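Local coordinates for lipolytic protein G-D-S-L family (Chitinophaga pinensis, PDB 4Q7Q) that is of unknown function but, as a GDSL-family member of the SGNH hydrolase clan, is possibly a lipase or related ester hydrolase, at residues V125-Y137 with A145-L157. Residues are numbered along the deposited sequence; the frame is centred on the assembly and turned at random. Where two conformers were deposited one is given.
Sequences VLITPMQRNDFVY and AFGSYQKKNGQTL
Asp134 grips the loop around Gly147 with one carboxylate oxygen. From CB, 4.0 Å from Ala145 O, the side chain runs with CG beside its own backbone N (chi1 -73°), which brings OD1 to two donors. Tyr149 OH gives the shorter bond, 2.6 Å to the syn lone pair of Asp134 OD1, with carboxylate and ring planes 44° apart; Gly147 N comes to the anti side, 3.0 Å from the same OD1. The other oxygen, OD2, forms a salt bridge with Lys193. With an alanine at this position, the Tyr149 hydroxyl and Gly147 N would probably lose their shared acceptor and Lys193 its carboxylate partner. Gly147 packs so closely on Asn133 that a CB would clash. Next to it, Ser148 N bonds Arg132 O at 2.8 Å, while a water joins Arg132 NE to Asn133 O and Phe146 O, and Arg132 NH1 bonds Thr80 OG1. Leu157 CD2 lies 3.9 Å from Arg132 CG. Phe135 and Ala145 pair in a small antiparallel hairpin between strand 123-127 and helix 157-171 of what is, by family and five-stranded parallel sheet, an SGNH-hydrolase fold; Phe135 touches Asp235 of a probable Ser14-His238-Asp235 triad, so the hairpin borders the likely active site.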
loop_
_atom_site.group_PDB
_atom_site.type_symbol
_atom_site.label_atom_id
_atom_site.label_comp_id
_atom_site.label_asym_id
_atom_site.label_seq_id
_atom_site.Cartn_x
_atom_site.Cartn_y
_atom_site.Cartn_z
ATOM N N VAL A 125 3.296 3.503 -13.899
ATOM C CA VAL A 125 2.090 3.883 -13.180
ATOM C C VAL A 125 2.425 3.997 -11.697
ATOM O O VAL A 125 3.092 3.128 -11.141
ATOM C CB VAL A 125 0.981 2.821 -13.380
ATOM C CG1 VAL A 125 -0.226 3.117 -12.503
ATOM C CG2 VAL A 125 0.572 2.744 -14.838
ATOM N N LEU A 126 1.988 5.083 -11.062
ATOM C CA LEU A 126 2.143 5.232 -9.619
ATOM C C LEU A 126 0.809 4.961 -8.936
ATOM O O LEU A 126 -0.251 5.240 -9.493
ATOM C CB LEU A 126 2.633 6.637 -9.264
ATOM C CG LEU A 126 3.839 7.165 -10.047
ATOM C CD1 LEU A 126 4.200 8.560 -9.563
ATOM C CD2 LEU A 126 5.032 6.216 -9.951
ATOM N N ILE A 127 0.871 4.410 -7.730
ATOM C CA ILE A 127 -0.328 4.112 -6.957
ATOM C C ILE A 127 -0.229 4.786 -5.596
ATOM O O ILE A 127 0.734 4.558 -4.870
ATOM C CB ILE A 127 -0.486 2.596 -6.758
ATOM C CG1 ILE A 127 -0.420 1.875 -8.109
ATOM C CG2 ILE A 127 -1.766 2.276 -5.998
ATOM C CD1 ILE A 127 -0.640 0.392 -8.009
ATOM N N THR A 128 -1.200 5.629 -5.249
ATOM C CA THR A 128 -1.167 6.281 -3.936
ATOM C C THR A 128 -1.431 5.292 -2.809
ATOM O O THR A 128 -2.101 4.281 -3.011
ATOM C CB THR A 128 -2.208 7.411 -3.802
ATOM O OG1 THR A 128 -3.523 6.846 -3.811
ATOM C CG2 THR A 128 -2.068 8.428 -4.926
ATOM N N PRO A 129 -0.908 5.582 -1.613
ATOM C CA PRO A 129 -1.262 4.701 -0.501
ATOM C C PRO A 129 -2.766 4.681 -0.260
ATOM O O PRO A 129 -3.463 5.680 -0.450
ATOM C CB PRO A 129 -0.553 5.342 0.696
ATOM C CG PRO A 129 0.589 6.083 0.110
ATOM C CD PRO A 129 0.108 6.580 -1.235
HETATM N N MSE A 130 -3.264 3.521 0.139
HETATM C CA MSE A 130 -4.640 3.405 0.579
HETATM C C MSE A 130 -4.748 3.954 1.993
HETATM O O MSE A 130 -3.785 3.927 2.756
HETATM C CB MSE A 130 -5.060 1.935 0.560
HETATM C CG MSE A 130 -6.548 1.718 0.784
HETATM SE SE MSE A 130 -7.160 -0.103 0.403
HETATM C CE MSE A 130 -6.559 -0.944 2.054
ATOM N N GLN A 131 -5.924 4.448 2.359
ATOM C CA GLN A 131 -6.159 4.761 3.760
ATOM C C GLN A 131 -6.010 3.490 4.590
ATOM O O GLN A 131 -6.097 2.365 4.077
ATOM C CB GLN A 131 -7.524 5.417 3.953
ATOM C CG GLN A 131 -7.585 6.773 3.275
ATOM C CD GLN A 131 -8.865 7.527 3.544
ATOM O OE1 GLN A 131 -9.262 7.721 4.698
ATOM N NE2 GLN A 131 -9.509 7.979 2.479
ATOM N N ARG A 132 -5.738 3.670 5.869
ATOM C CA ARG A 132 -5.522 2.535 6.751
ATOM C C ARG A 132 -6.122 2.825 8.106
ATOM O O ARG A 132 -6.025 3.947 8.616
ATOM C CB ARG A 132 -4.023 2.249 6.892
ATOM C CG ARG A 132 -3.169 3.467 7.186
ATOM C CD ARG A 132 -1.685 3.156 7.129
ATOM N NE ARG A 132 -1.232 2.372 8.274
ATOM C CZ ARG A 132 0.010 1.923 8.425
ATOM N NH1 ARG A 132 0.925 2.165 7.485
ATOM N NH2 ARG A 132 0.336 1.232 9.508
ATOM N N ASN A 133 -6.779 1.831 8.688
ATOM C CA ASN A 133 -7.235 2.001 10.056
ATOM C C ASN A 133 -6.204 1.423 11.014
ATOM O O ASN A 133 -5.081 1.135 10.596
ATOM C CB ASN A 133 -8.637 1.433 10.272
ATOM C CG ASN A 133 -9.465 2.314 11.174
ATOM O OD1 ASN A 133 -8.978 2.774 12.202
ATOM N ND2 ASN A 133 -10.707 2.583 10.783
ATOM N N ASP A 134 -6.561 1.283 12.289
ATOM C CA ASP A 134 -5.635 0.712 13.264
ATOM C C ASP A 134 -5.161 -0.645 12.763
ATOM O O ASP A 134 -5.968 -1.515 12.441
ATOM C CB ASP A 134 -6.324 0.520 14.616
ATOM C CG ASP A 134 -6.560 1.821 15.358
ATOM O OD1 ASP A 134 -6.276 2.912 14.824
ATOM O OD2 ASP A 134 -7.041 1.736 16.501
ATOM N N PHE A 135 -3.847 -0.814 12.702
ATOM C CA PHE A 135 -3.241 -2.048 12.235
ATOM C C PHE A 135 -2.775 -2.886 13.411
ATOM O O PHE A 135 -2.159 -2.360 14.334
ATOM C CB PHE A 135 -2.044 -1.705 11.349
ATOM C CG PHE A 135 -1.076 -2.842 11.149
ATOM C CD1 PHE A 135 -1.452 -3.965 10.439
ATOM C CD2 PHE A 135 0.214 -2.777 11.659
ATOM C CE1 PHE A 135 -0.562 -5.011 10.241
ATOM C CE2 PHE A 135 1.111 -3.812 11.458
ATOM C CZ PHE A 135 0.721 -4.936 10.752
ATOM N N VAL A 136 -3.081 -4.182 13.385
ATOM C CA VAL A 136 -2.507 -5.128 14.335
ATOM C C VAL A 136 -1.992 -6.334 13.559
ATOM O O VAL A 136 -2.748 -6.986 12.848
ATOM C CB VAL A 136 -3.525 -5.581 15.399
ATOM C CG1 VAL A 136 -2.841 -6.459 16.427
ATOM C CG2 VAL A 136 -4.155 -4.380 16.078
ATOM N N TYR A 137 -0.695 -6.606 13.671
ATOM C CA TYR A 137 -0.068 -7.681 12.914
ATOM C C TYR A 137 -0.602 -9.051 13.341
ATOM O O TYR A 137 -0.563 -9.412 14.518
ATOM C CB TYR A 137 1.452 -7.624 13.095
ATOM C CG TYR A 137 2.228 -8.611 12.250
ATOM C CD1 TYR A 137 1.779 -8.984 10.988
ATOM C CD2 TYR A 137 3.412 -9.168 12.717
ATOM C CE1 TYR A 137 2.485 -9.886 10.216
ATOM C CE2 TYR A 137 4.130 -10.071 11.946
ATOM C CZ TYR A 137 3.659 -10.430 10.695
ATOM O OH TYR A 137 4.364 -11.327 9.920
ATOM N N ALA A 145 -0.162 -0.289 14.925
ATOM C CA ALA A 145 -0.054 1.113 14.521
ATOM C C ALA A 145 -1.434 1.738 14.481
ATOM O O ALA A 145 -2.420 1.055 14.238
ATOM C CB ALA A 145 0.593 1.216 13.151
ATOM N N PHE A 146 -1.512 3.040 14.726
ATOM C CA PHE A 146 -2.795 3.718 14.617
ATOM C C PHE A 146 -3.137 4.054 13.173
ATOM O O PHE A 146 -2.262 4.038 12.305
ATOM C CB PHE A 146 -2.865 4.952 15.518
ATOM C CG PHE A 146 -1.815 5.997 15.248
ATOM C CD1 PHE A 146 -1.943 6.886 14.192
ATOM C CD2 PHE A 146 -0.731 6.133 16.107
ATOM C CE1 PHE A 146 -0.995 7.875 13.985
ATOM C CE2 PHE A 146 0.223 7.110 15.913
ATOM C CZ PHE A 146 0.093 7.988 14.852
ATOM N N GLY A 147 -4.415 4.338 12.926
ATOM C CA GLY A 147 -4.901 4.585 11.580
ATOM C C GLY A 147 -4.623 5.982 11.059
ATOM O O GLY A 147 -4.196 6.865 11.807
ATOM N N SER A 148 -4.911 6.198 9.779
ATOM C CA SER A 148 -4.555 7.462 9.132
ATOM C C SER A 148 -5.518 8.615 9.451
ATOM O O SER A 148 -5.411 9.692 8.887
ATOM C CB SER A 148 -4.363 7.274 7.615
ATOM O OG SER A 148 -5.459 6.597 7.016
ATOM N N TYR A 149 -6.452 8.379 10.368
ATOM C CA TYR A 149 -7.237 9.465 10.962
ATOM C C TYR A 149 -6.370 10.370 11.868
ATOM O O TYR A 149 -6.796 11.460 12.244
ATOM C CB TYR A 149 -8.425 8.898 11.758
ATOM C CG TYR A 149 -7.993 7.922 12.835
ATOM C CD1 TYR A 149 -7.521 8.378 14.068
ATOM C CD2 TYR A 149 -8.039 6.550 12.616
ATOM C CE1 TYR A 149 -7.101 7.493 15.046
ATOM C CE2 TYR A 149 -7.636 5.655 13.591
ATOM C CZ TYR A 149 -7.162 6.133 14.803
ATOM O OH TYR A 149 -6.744 5.259 15.775
ATOM N N GLN A 150 -5.170 9.908 12.224
ATOM C CA GLN A 150 -4.271 10.649 13.105
ATOM C C GLN A 150 -2.960 10.947 12.376
ATOM O O GLN A 150 -2.534 10.166 11.517
ATOM C CB GLN A 150 -4.018 9.837 14.388
ATOM C CG GLN A 150 -3.042 10.447 15.411
ATOM C CD GLN A 150 -3.529 11.760 16.002
ATOM O OE1 GLN A 150 -3.596 12.784 15.316
ATOM N NE2 GLN A 150 -3.888 11.733 17.283
ATOM N N LYS A 151 -2.333 12.075 12.702
ATOM C CA LYS A 151 -1.016 12.394 12.145
ATOM C C LYS A 151 0.060 11.532 12.776
ATOM O O LYS A 151 -0.054 11.128 13.936
ATOM C CB LYS A 151 -0.664 13.870 12.371
ATOM C CG LYS A 151 -1.411 14.826 11.458
ATOM C CD LYS A 151 -1.039 16.283 11.721
ATOM C CE LYS A 151 -1.503 17.168 10.570
ATOM N NZ LYS A 151 -1.223 18.624 10.771
ATOM N N LYS A 152 1.109 11.264 12.009
ATOM C CA LYS A 152 2.283 10.610 12.548
ATOM C C LYS A 152 3.433 11.559 12.310
ATOM O O LYS A 152 3.684 11.960 11.172
ATOM C CB LYS A 152 2.539 9.276 11.839
ATOM C CG LYS A 152 3.791 8.545 12.333
ATOM C CD LYS A 152 3.673 8.178 13.810
ATOM C CE LYS A 152 4.899 7.412 14.293
ATOM N NZ LYS A 152 4.796 5.951 14.034
ATOM N N ASN A 153 4.105 11.950 13.389
ATOM C CA ASN A 153 5.207 12.898 13.291
ATOM C C ASN A 153 4.822 14.149 12.497
ATOM O O ASN A 153 5.595 14.645 11.679
ATOM C CB ASN A 153 6.449 12.214 12.707
ATOM C CG ASN A 153 6.998 11.127 13.619
ATOM O OD1 ASN A 153 6.316 10.670 14.541
ATOM N ND2 ASN A 153 8.237 10.722 13.381
ATOM N N GLY A 154 3.610 14.648 12.730
ATOM C CA GLY A 154 3.167 15.887 12.120
ATOM C C GLY A 154 2.756 15.787 10.668
ATOM O O GLY A 154 2.523 16.803 10.022
ATOM N N GLN A 155 2.652 14.569 10.151
ATOM C CA GLN A 155 2.257 14.367 8.754
ATOM C C GLN A 155 1.034 13.476 8.628
ATOM O O GLN A 155 0.907 12.483 9.345
ATOM C CB GLN A 155 3.402 13.755 7.940
ATOM C CG GLN A 155 4.675 14.559 8.005
ATOM C CD GLN A 155 5.772 14.011 7.098
ATOM O OE1 GLN A 155 6.327 14.736 6.266
ATOM N NE2 GLN A 155 6.111 12.738 7.278
ATOM N N THR A 156 0.129 13.831 7.717
ATOM C CA THR A 156 -0.995 12.954 7.399
ATOM C C THR A 156 -0.596 12.017 6.278
ATOM O O THR A 156 0.287 12.327 5.480
ATOM C CB THR A 156 -2.217 13.734 6.907
ATOM O OG1 THR A 156 -1.898 14.360 5.659
ATOM C CG2 THR A 156 -2.648 14.785 7.925
ATOM N N LEU A 157 -1.267 10.880 6.197
ATOM C CA LEU A 157 -1.024 9.948 5.105
ATOM C C LEU A 157 -1.445 10.598 3.792
ATOM O O LEU A 157 -0.839 10.352 2.737
ATOM C CB LEU A 157 -1.774 8.632 5.335
ATOM C CG LEU A 157 -1.564 7.528 4.294
ATOM C CD1 LEU A 157 -0.082 7.168 4.134
ATOM C CD2 LEU A 157 -2.371 6.309 4.700
HETATM O O HOH W 1 -7.235 8.565 6.304
HETATM O O HOH W 2 -2.364 1.740 10.775
#